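Local coordinates for protein beta-1,3-xylanase (Alcaligenes sp., PDB 2COV) that probably helps a beta-1,3-xylanase hold on to its substrate, being a family 31 carbohydrate-binding module with affinity for beta-1,3-xylan, at residues Asn8-Glu22 and Leu84-Asn96. Sequence-based numbering, arbitrary orientation.
Sequences NCQDDFNFNYVSDQE and LDRNITFTTQVCN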
ATOM      1  N   ASN A   8       0.434   3.134  30.549  1.00 23.78           N
ATOM      2  CA  ASN A   8       1.231   3.172  29.325  1.00 22.36           C
ATOM      3  C   ASN A   8       1.760   1.796  28.898  1.00 22.26           C
ATOM      4  O   ASN A   8       2.173   1.697  27.747  1.00 23.47           O
ATOM      5  CB  ASN A   8       2.335   4.196  29.498  1.00 25.22           C
ATOM      6  CG  ASN A   8       3.145   3.959  30.756  1.00 29.14           C
ATOM      7  OD1 ASN A   8       2.605   4.009  31.887  1.00 35.28           O
ATOM      8  ND2 ASN A   8       4.440   3.685  30.592  1.00 31.84           N
ATOM      9  N   CYS A   9       1.732   0.806  29.805  1.00 22.13           N
ATOM     10  CA  CYS A   9       2.158  -0.574  29.540  1.00 22.52           C
ATOM     11  C   CYS A   9       1.046  -1.558  29.310  1.00 21.65           C
ATOM     12  O   CYS A   9       1.291  -2.724  29.095  1.00 22.00           O
ATOM     13  CB  CYS A   9       3.019  -1.060  30.693  1.00 23.01           C
ATOM     14  SG  CYS A   9       4.575  -0.249  30.737  1.00 28.77           S
ATOM     15  N   GLN A  10      -0.214  -1.153  29.357  1.00 21.74           N
ATOM     16  CA  GLN A  10      -1.325  -2.070  29.232  1.00 22.66           C
ATOM     17  C   GLN A  10      -1.552  -2.656  27.838  1.00 20.97           C
ATOM     18  O   GLN A  10      -2.005  -3.806  27.669  1.00 23.32           O
ATOM     19  CB  GLN A  10      -2.590  -1.353  29.732  1.00 23.39           C
ATOM     20  CG  GLN A  10      -2.555  -1.242  31.262  1.00 25.43           C
ATOM     21  CD  GLN A  10      -3.630  -0.452  31.881  1.00 27.19           C
ATOM     22  OE1 GLN A  10      -4.560   0.053  31.225  1.00 29.83           O
ATOM     23  NE2 GLN A  10      -3.458  -0.234  33.195  1.00 29.07           N
ATOM     24  N   ASP A  11      -1.359  -1.841  26.843  1.00 21.08           N
ATOM     25  CA  ASP A  11      -1.709  -2.217  25.500  1.00 19.02           C
ATOM     26  C   ASP A  11      -0.818  -3.320  24.984  1.00 16.38           C
ATOM     27  O   ASP A  11       0.358  -3.382  25.266  1.00 16.27           O
ATOM     28  CB  ASP A  11      -1.578  -0.996  24.553  1.00 19.95           C
ATOM     29  CG  ASP A  11      -2.725   0.026  24.665  1.00 25.37           C
ATOM     30  OD1 ASP A  11      -2.599   1.014  23.944  1.00 29.97           O
ATOM     31  OD2 ASP A  11      -3.711  -0.127  25.432  1.00 30.41           O
ATOM     32  N   ASP A  12      -1.468  -4.202  24.267  1.00 15.23           N
ATOM     33  CA  ASP A  12      -0.789  -5.328  23.624  1.00 14.83           C
ATOM     34  C   ASP A  12       0.200  -4.932  22.544  1.00 12.86           C
ATOM     35  O   ASP A  12       1.125  -5.688  22.298  1.00 12.93           O
ATOM     36  CB  ASP A  12      -1.845  -6.227  23.018  1.00 15.74           C
ATOM     37  CG  ASP A  12      -2.630  -7.048  24.040  1.00 18.96           C
ATOM     38  OD1 ASP A  12      -2.095  -7.361  25.121  1.00 22.89           O
ATOM     39  OD2 ASP A  12      -3.737  -7.430  23.641  1.00 21.46           O
ATOM     40  N   PHE A  13       0.032  -3.787  21.928  1.00 12.36           N
ATOM     41  CA  PHE A  13       0.902  -3.244  20.900  1.00 11.89           C
ATOM     42  C   PHE A  13       1.671  -2.114  21.545  1.00 11.85           C
ATOM     43  O   PHE A  13       1.072  -1.096  21.904  1.00 12.27           O
ATOM     44  CB  PHE A  13       0.023  -2.730  19.753  1.00 12.39           C
ATOM     45  CG  PHE A  13       0.766  -2.334  18.507  1.00 11.75           C
ATOM     46  CD1 PHE A  13       0.093  -1.622  17.521  1.00 12.66           C
ATOM     47  CD2 PHE A  13       2.116  -2.602  18.290  1.00 11.57           C
ATOM     48  CE1 PHE A  13       0.684  -1.225  16.370  1.00 13.40           C
ATOM     49  CE2 PHE A  13       2.729  -2.232  17.117  1.00 11.45           C
ATOM     50  CZ  PHE A  13       2.010  -1.539  16.170  1.00 12.71           C
ATOM     51  N   ASN A  14       2.959  -2.290  21.802  1.00 12.11           N
ATOM     52  CA  ASN A  14       3.642  -1.325  22.649  1.00 12.60           C
ATOM     53  C   ASN A  14       5.158  -1.408  22.429  1.00 11.56           C
ATOM     54  O   ASN A  14       5.650  -1.998  21.481  1.00 12.38           O
ATOM     55  CB  ASN A  14       3.208  -1.628  24.093  1.00 13.61           C
ATOM     56  CG  ASN A  14       2.992  -0.455  24.961  1.00 16.11           C
ATOM     57  OD1 ASN A  14       2.071  -0.574  25.856  1.00 21.92           O
ATOM     58  ND2 ASN A  14       3.679   0.582  24.781  1.00 14.26           N
ATOM     59  N   PHE A  15       5.876  -0.710  23.299  1.00 13.51           N
ATOM     60  CA  PHE A  15       7.343  -0.693  23.258  1.00 13.64           C
ATOM     61  C   PHE A  15       7.942  -0.682  24.629  1.00 14.97           C
ATOM     62  O   PHE A  15       7.318  -0.282  25.605  1.00 14.09           O
ATOM     63  CB  PHE A  15       7.875   0.476  22.450  1.00 14.77           C
ATOM     64  CG  PHE A  15       7.681   1.785  23.138  1.00 13.65           C
ATOM     65  CD1 PHE A  15       6.520   2.492  23.022  1.00 15.07           C
ATOM     66  CD2 PHE A  15       8.694   2.316  23.966  1.00 15.34           C
ATOM     67  CE1 PHE A  15       6.333   3.709  23.695  1.00 15.33           C
ATOM     68  CE2 PHE A  15       8.492   3.513  24.648  1.00 15.66           C
ATOM     69  CZ  PHE A  15       7.354   4.255  24.478  1.00 15.21           C
ATOM     70  N   ASN A  16       9.194  -1.177  24.695  1.00 15.19           N
ATOM     71  CA  ASN A  16      10.051  -1.054  25.827  1.00 15.45           C
ATOM     72  C   ASN A  16      11.263  -0.212  25.527  1.00 14.61           C
ATOM     73  O   ASN A  16      11.882  -0.317  24.459  1.00 15.30           O
ATOM     74  CB  ASN A  16      10.616  -2.431  26.236  1.00 16.55           C
ATOM     75  CG  ASN A  16       9.553  -3.407  26.672  1.00 17.82           C
ATOM     76  OD1 ASN A  16       8.731  -3.091  27.541  1.00 17.09           O
ATOM     77  ND2 ASN A  16       9.587  -4.617  26.110  1.00 18.53           N
ATOM     78  N   TYR A  17      11.638   0.635  26.479  1.00 15.83           N
ATOM     79  CA  TYR A  17      12.966   1.195  26.495  1.00 16.28           C
ATOM     80  C   TYR A  17      14.015   0.074  26.765  1.00 15.99           C
ATOM     81  O   TYR A  17      13.844  -0.685  27.685  1.00 18.59           O
ATOM     82  CB  TYR A  17      13.017   2.283  27.573  1.00 17.75           C
ATOM     83  CG  TYR A  17      14.388   2.786  27.946  1.00 18.67           C
ATOM     84  CD1 TYR A  17      15.145   2.177  28.957  1.00 20.45           C
ATOM     85  CD2 TYR A  17      14.924   3.899  27.336  1.00 18.21           C
ATOM     86  CE1 TYR A  17      16.394   2.684  29.316  1.00 21.60           C
ATOM     87  CE2 TYR A  17      16.170   4.407  27.721  1.00 19.94           C
ATOM     88  CZ  TYR A  17      16.864   3.795  28.667  1.00 18.90           C
ATOM     89  OH  TYR A  17      18.122   4.301  29.092  1.00 22.99           O
ATOM     90  N   VAL A  18      15.031   0.043  25.944  1.00 16.31           N
ATOM     91  CA  VAL A  18      16.162  -0.912  26.122  1.00 16.26           C
ATOM     92  C   VAL A  18      17.358  -0.129  26.627  1.00 17.78           C
ATOM     93  O   VAL A  18      17.962  -0.507  27.641  1.00 18.06           O
ATOM     94  CB  VAL A  18      16.469  -1.677  24.832  1.00 17.20           C
ATOM     95  CG1 VAL A  18      17.659  -2.604  25.009  1.00 18.84           C
ATOM     96  CG2 VAL A  18      15.254  -2.492  24.365  1.00 17.66           C
ATOM     97  N   SER A  19      17.697   0.936  25.899  1.00 17.79           N
ATOM     98  CA  SER A  19      18.740   1.865  26.362  1.00 19.05           C
ATOM     99  C   SER A  19      18.440   3.179  25.711  1.00 19.55           C
ATOM    100  O   SER A  19      17.509   3.285  24.929  1.00 19.35           O
ATOM    101  CB  SER A  19      20.104   1.359  25.966  1.00 19.25           C
ATOM    102  OG  SER A  19      20.297   1.441  24.569  1.00 22.68           O
ATOM    103  N   ASP A  20      19.250   4.189  25.977  1.00 20.46           N
ATOM    104  CA  ASP A  20      18.976   5.490  25.437  1.00 21.62           C
ATOM    105  C   ASP A  20      19.001   5.492  23.906  1.00 20.71           C
ATOM    106  O   ASP A  20      18.377   6.400  23.342  1.00 23.25           O
ATOM    107  CB  ASP A  20      20.040   6.486  25.905  1.00 21.45           C
ATOM    108  CG  ASP A  20      19.819   6.991  27.296  1.00 24.53           C
ATOM    109  OD1 ASP A  20      18.874   6.537  28.028  1.00 26.36           O
ATOM    110  OD2 ASP A  20      20.634   7.909  27.648  1.00 29.65           O
ATOM    111  N   GLN A  21      19.594   4.523  23.222  1.00 20.95           N
ATOM    112  CA  GLN A  21      19.501   4.583  21.764  1.00 21.43           C
ATOM    113  C   GLN A  21      18.817   3.345  21.175  1.00 17.94           C
ATOM    114  O   GLN A  21      18.961   3.116  20.017  1.00 17.74           O
ATOM    115  CB  GLN A  21      20.824   4.800  21.095  1.00 24.16           C
ATOM    116  CG  GLN A  21      21.726   3.590  21.373  1.00 29.59           C
ATOM    117  CD  GLN A  21      22.612   3.887  22.525  1.00 33.86           C
ATOM    118  OE1 GLN A  21      22.502   3.237  23.588  1.00 36.22           O
ATOM    119  NE2 GLN A  21      23.459   4.944  22.366  1.00 39.44           N
ATOM    120  N   GLU A  22      18.093   2.577  21.977  1.00 18.40           N
ATOM    121  CA  GLU A  22      17.417   1.371  21.472  1.00 16.28           C
ATOM    122  C   GLU A  22      16.008   1.225  22.082  1.00 15.95           C
ATOM    123  O   GLU A  22      15.803   1.304  23.295  1.00 15.30           O
ATOM    124  CB  GLU A  22      18.220   0.090  21.778  1.00 17.67           C
ATOM    125  CG  GLU A  22      19.416  -0.175  20.778  1.00 22.95           C
ATOM    126  CD  GLU A  22      19.937  -1.595  20.827  1.00 23.63           C
ATOM    127  OE1 GLU A  22      20.629  -1.927  19.808  1.00 29.39           O
ATOM    128  OE2 GLU A  22      19.653  -2.313  21.858  1.00 25.29           O
ATOM    129  N   LEU A  84      -1.187  -3.478  11.710  1.00 10.73           N
ATOM    130  CA  LEU A  84      -1.529  -2.525  12.754  1.00 10.32           C
ATOM    131  C   LEU A  84      -0.508  -1.411  12.828  1.00 11.60           C
ATOM    132  O   LEU A  84       0.671  -1.731  12.832  1.00 11.60           O
ATOM    133  CB  LEU A  84      -1.625  -3.192  14.141  1.00 11.60           C
ATOM    134  CG  LEU A  84      -2.621  -4.312  14.334  1.00 13.44           C
ATOM    135  CD1 LEU A  84      -1.964  -5.634  13.995  1.00 18.78           C
ATOM    136  CD2 LEU A  84      -3.031  -4.455  15.744  1.00 15.62           C
ATOM    137  N   ASP A  85      -0.968  -0.155  12.899  1.00 11.19           N
ATOM    138  CA  ASP A  85      -0.077   0.972  13.068  1.00 11.88           C
ATOM    139  C   ASP A  85      -0.455   1.752  14.289  1.00 10.86           C
ATOM    140  O   ASP A  85      -1.640   1.985  14.510  1.00 11.34           O
ATOM    141  CB  ASP A  85      -0.115   1.906  11.838  1.00 12.32           C
ATOM    142  CG  ASP A  85       0.174   1.222  10.468  1.00 16.24           C
ATOM    143  OD1 ASP A  85       1.244   0.674  10.331  1.00 18.18           O
ATOM    144  OD2 ASP A  85      -0.715   1.218   9.516  1.00 19.22           O
ATOM    145  N   ARG A  86       0.532   2.273  15.014  1.00 11.35           N
ATOM    146  CA  ARG A  86       0.243   3.298  16.053  1.00 10.69           C
ATOM    147  C   ARG A  86       1.420   4.226  16.189  1.00 10.36           C
ATOM    148  O   ARG A  86       2.564   3.781  16.140  1.00 11.37           O
ATOM    149  CB  ARG A  86      -0.108   2.635  17.339  1.00 12.23           C
ATOM    150  CG  ARG A  86       1.005   2.022  18.123  1.00 11.75           C
ATOM    151  CD  ARG A  86       0.570   1.482  19.537  1.00 14.92           C
ATOM    152  NE  ARG A  86       0.211   2.642  20.390  1.00 15.51           N
ATOM    153  CZ  ARG A  86       0.412   2.685  21.712  1.00 19.39           C
ATOM    154  NH1 ARG A  86       0.879   1.673  22.430  1.00 22.28           N
ATOM    155  NH2 ARG A  86       0.089   3.782  22.383  1.00 22.79           N
ATOM    156  N   ASN A  87       1.161   5.478  16.495  1.00 11.40           N
ATOM    157  CA  ASN A  87       2.238   6.453  16.770  1.00 11.64           C
ATOM    158  C   ASN A  87       2.513   6.558  18.232  1.00 12.00           C
ATOM    159  O   ASN A  87       1.586   6.580  19.067  1.00 12.70           O
ATOM    160  CB  ASN A  87       1.842   7.853  16.261  1.00 11.75           C
ATOM    161  CG  ASN A  87       1.643   7.945  14.791  1.00 12.73           C
ATOM    162  OD1 ASN A  87       2.140   7.130  14.031  1.00 12.32           O
ATOM    163  ND2 ASN A  87       0.908   9.017  14.378  1.00 13.81           N
ATOM    164  N   ILE A  88       3.801   6.651  18.566  1.00 12.03           N
ATOM    165  CA  ILE A  88       4.275   6.763  19.943  1.00 13.69           C
ATOM    166  C   ILE A  88       5.404   7.804  20.034  1.00 14.14           C
ATOM    167  O   ILE A  88       5.995   8.193  19.034  1.00 14.52           O
ATOM    168  CB  ILE A  88       4.740   5.384  20.563  1.00 13.62           C
ATOM    169  CG1 ILE A  88       5.933   4.798  19.823  1.00 14.09           C
ATOM    170  CG2 ILE A  88       3.593   4.420  20.572  1.00 14.49           C
ATOM    171  CD1 ILE A  88       7.340   5.328  20.257  1.00 15.63           C
ATOM    172  N   THR A  89       5.614   8.249  21.246  1.00 15.75           N
ATOM    173  CA  THR A  89       6.837   8.975  21.614  1.00 16.55           C
ATOM    174  C   THR A  89       7.759   8.073  22.421  1.00 15.80           C
ATOM    175  O   THR A  89       7.305   7.433  23.347  1.00 16.58           O
ATOM    176  CB  THR A  89       6.466  10.228  22.399  1.00 19.55           C
ATOM    177  OG1 THR A  89       5.618  11.073  21.604  1.00 20.05           O
ATOM    178  CG2 THR A  89       7.729  11.020  22.838  1.00 19.23           C
ATOM    179  N   PHE A  90       9.006   7.999  22.034  1.00 16.11           N
ATOM    180  CA  PHE A  90       9.929   7.118  22.715  1.00 16.15           C
ATOM    181  C   PHE A  90      10.351   7.676  24.071  1.00 15.82           C
ATOM    182  O   PHE A  90      10.861   8.804  24.137  1.00 17.17           O
ATOM    183  CB  PHE A  90      11.146   6.851  21.844  1.00 16.63           C
ATOM    184  CG  PHE A  90      12.185   5.944  22.439  1.00 14.94           C
ATOM    185  CD1 PHE A  90      11.835   4.881  23.193  1.00 16.10           C
ATOM    186  CD2 PHE A  90      13.517   6.193  22.215  1.00 16.68           C
ATOM    187  CE1 PHE A  90      12.783   4.045  23.728  1.00 17.77           C
ATOM    188  CE2 PHE A  90      14.478   5.367  22.716  1.00 15.98           C
ATOM    189  CZ  PHE A  90      14.121   4.302  23.494  1.00 16.89           C
ATOM    190  N   THR A  91      10.017   6.945  25.124  1.00 17.39           N
ATOM    191  CA  THR A  91      10.302   7.304  26.500  1.00 17.96           C
ATOM    192  C   THR A  91      10.986   6.122  27.185  1.00 18.69           C
ATOM    193  O   THR A  91      11.155   5.078  26.585  1.00 18.06           O
ATOM    194  CB  THR A  91       8.990   7.530  27.300  1.00 17.95           C
ATOM    195  OG1 THR A  91       8.236   6.279  27.340  1.00 20.66           O
ATOM    196  CG2 THR A  91       8.065   8.575  26.624  1.00 19.34           C
ATOM    197  N   THR A  92      11.283   6.306  28.483  1.00 19.21           N
ATOM    198  CA  THR A  92      11.968   5.311  29.265  1.00 18.88           C
ATOM    199  C   THR A  92      11.051   4.218  29.857  1.00 19.03           C
ATOM    200  O   THR A  92      11.520   3.417  30.662  1.00 20.12           O
ATOM    201  CB  THR A  92      12.788   5.953  30.368  1.00 20.55           C
ATOM    202  OG1 THR A  92      11.846   6.704  31.135  1.00 21.91           O
ATOM    203  CG2 THR A  92      13.897   6.813  29.763  1.00 21.51           C
ATOM    204  N   GLN A  93       9.788   4.077  29.374  1.00 17.79           N
ATOM    205  CA  GLN A  93       8.923   3.025  29.951  1.00 18.76           C
ATOM    206  C   GLN A  93       9.455   1.628  29.671  1.00 17.41           C
ATOM    207  O   GLN A  93       9.956   1.394  28.601  1.00 18.15           O
ATOM    208  CB  GLN A  93       7.506   3.119  29.381  1.00 18.21           C
ATOM    209  CG  GLN A  93       7.370   2.810  27.901  1.00 18.87           C
ATOM    210  CD  GLN A  93       5.913   2.827  27.407  1.00 19.78           C
ATOM    211  OE1 GLN A  93       5.141   3.737  27.744  1.00 20.20           O
ATOM    212  NE2 GLN A  93       5.553   1.865  26.608  1.00 17.17           N
ATOM    213  N   VAL A  94       9.310   0.735  30.639  1.00 18.94           N
ATOM    214  CA  VAL A  94       9.642  -0.659  30.476  1.00 20.23           C
ATOM    215  C   VAL A  94       8.384  -1.406  30.914  1.00 21.09           C
ATOM    216  O   VAL A  94       7.957  -1.339  32.093  1.00 23.26           O
ATOM    217  CB  VAL A  94      10.879  -1.050  31.309  1.00 21.38           C
ATOM    218  CG1 VAL A  94      11.144  -2.513  31.212  1.00 25.53           C
ATOM    219  CG2 VAL A  94      12.069  -0.252  30.870  1.00 21.99           C
ATOM    220  N   CYS A  95       7.825  -2.166  29.987  1.00 20.35           N
ATOM    221  CA  CYS A  95       6.537  -2.779  30.171  1.00 24.10           C
ATOM    222  C   CYS A  95       6.509  -4.310  30.166  1.00 26.64           C
ATOM    223  O   CYS A  95       5.810  -4.918  30.982  1.00 29.26           O
ATOM    224  CB  CYS A  95       5.647  -2.384  29.012  1.00 24.92           C
ATOM    225  SG  CYS A  95       5.352  -0.682  28.870  1.00 27.02           S
ATOM    226  N   ASN A  96       7.136  -4.925  29.176  1.00 27.64           N
ATOM    227  CA  ASN A  96       7.030  -6.384  28.936  1.00 28.91           C
ATOM    228  C   ASN A  96       8.429  -6.757  28.604  1.00 30.99           C
ATOM    229  O   ASN A  96       8.763  -6.793  27.399  1.00 31.83           O
ATOM    230  CB  ASN A  96       6.091  -6.662  27.735  1.00 28.81           C
ATOM    231  CG  ASN A  96       5.794  -8.124  27.529  1.00 29.87           C
ATOM    232  OD1 ASN A  96       4.731  -8.489  27.003  1.00 34.38           O
ATOM    233  ND2 ASN A  96       6.732  -8.982  27.914  1.00 29.51           N
TER
HETATM  234  O   HOH W   1       0.351   2.645  25.264  1.00 36.57           O
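The axes of strands 13-19 and 84-89 approach to 8.7 Å, their N-to-C directions 42° from parallel; after Thr89 the chain drops to strand 13-19, setting Val94 and Thr92 beside Asn16 and Tyr17. The outermost strands within the chain are thus joined in a fold consistent with an immunoglobulin-like beta sandwich, and the Cys9–Cys95 disulfide ties its two chain ends. Residues Leu84 to Arg86 also pair antiparallel with a strand of a second subunit. Phe13, Phe15 and Phe90 are buried. Phe15 is gripped on both faces: CD1 of Ile88 covers one, while the Gln93 amide lies nearly parallel to the other, with NE2 over the ring centre. Glutamine suits this place because its flat amide can stack while NE2 donates in its own plane to Phe15 O (3.0 Å, 171°); OE1 takes Asn8 ND2 from above the amide plane. Phe90 brings CD1 to CE2 of Phe15 and CZ to CD2 of Tyr17, whose ring carries the Thr92 methyl CG2 over one face. Near Phe13, Arg86 serves twice. Its CG lies over the Phe13 ring, 4.0 Å from the centroid, and a bend at chi3 (-68°) turns NH1 back to Phe13 O (2.8 Å), in the carbonyl plane. Asp11 OD1 sits over one guanidinium face, a long salt bridge of charges alone, and Ile88 CG2 covers the opposite face. One backbone bond, Tyr17 N to Gln93 O, holds the tail to the strand. Asparagine suits position 16 because its short amide offers acceptor and donor together; Glu24 also takes a bond from ND2. A leucine in place of Asn16 would probably leave the backbone N atoms of Cys95 and Asn96 without their acceptor and Asn96 O with one donor fewer, Arg56 remaining. Those two N-H groups converge on Asn16 OD1 from 2.8 Å (Cys95 N) and 2.9 Å (Asn96 N), while Asn16 ND2 reaches Asn96 O at 2.7 Å.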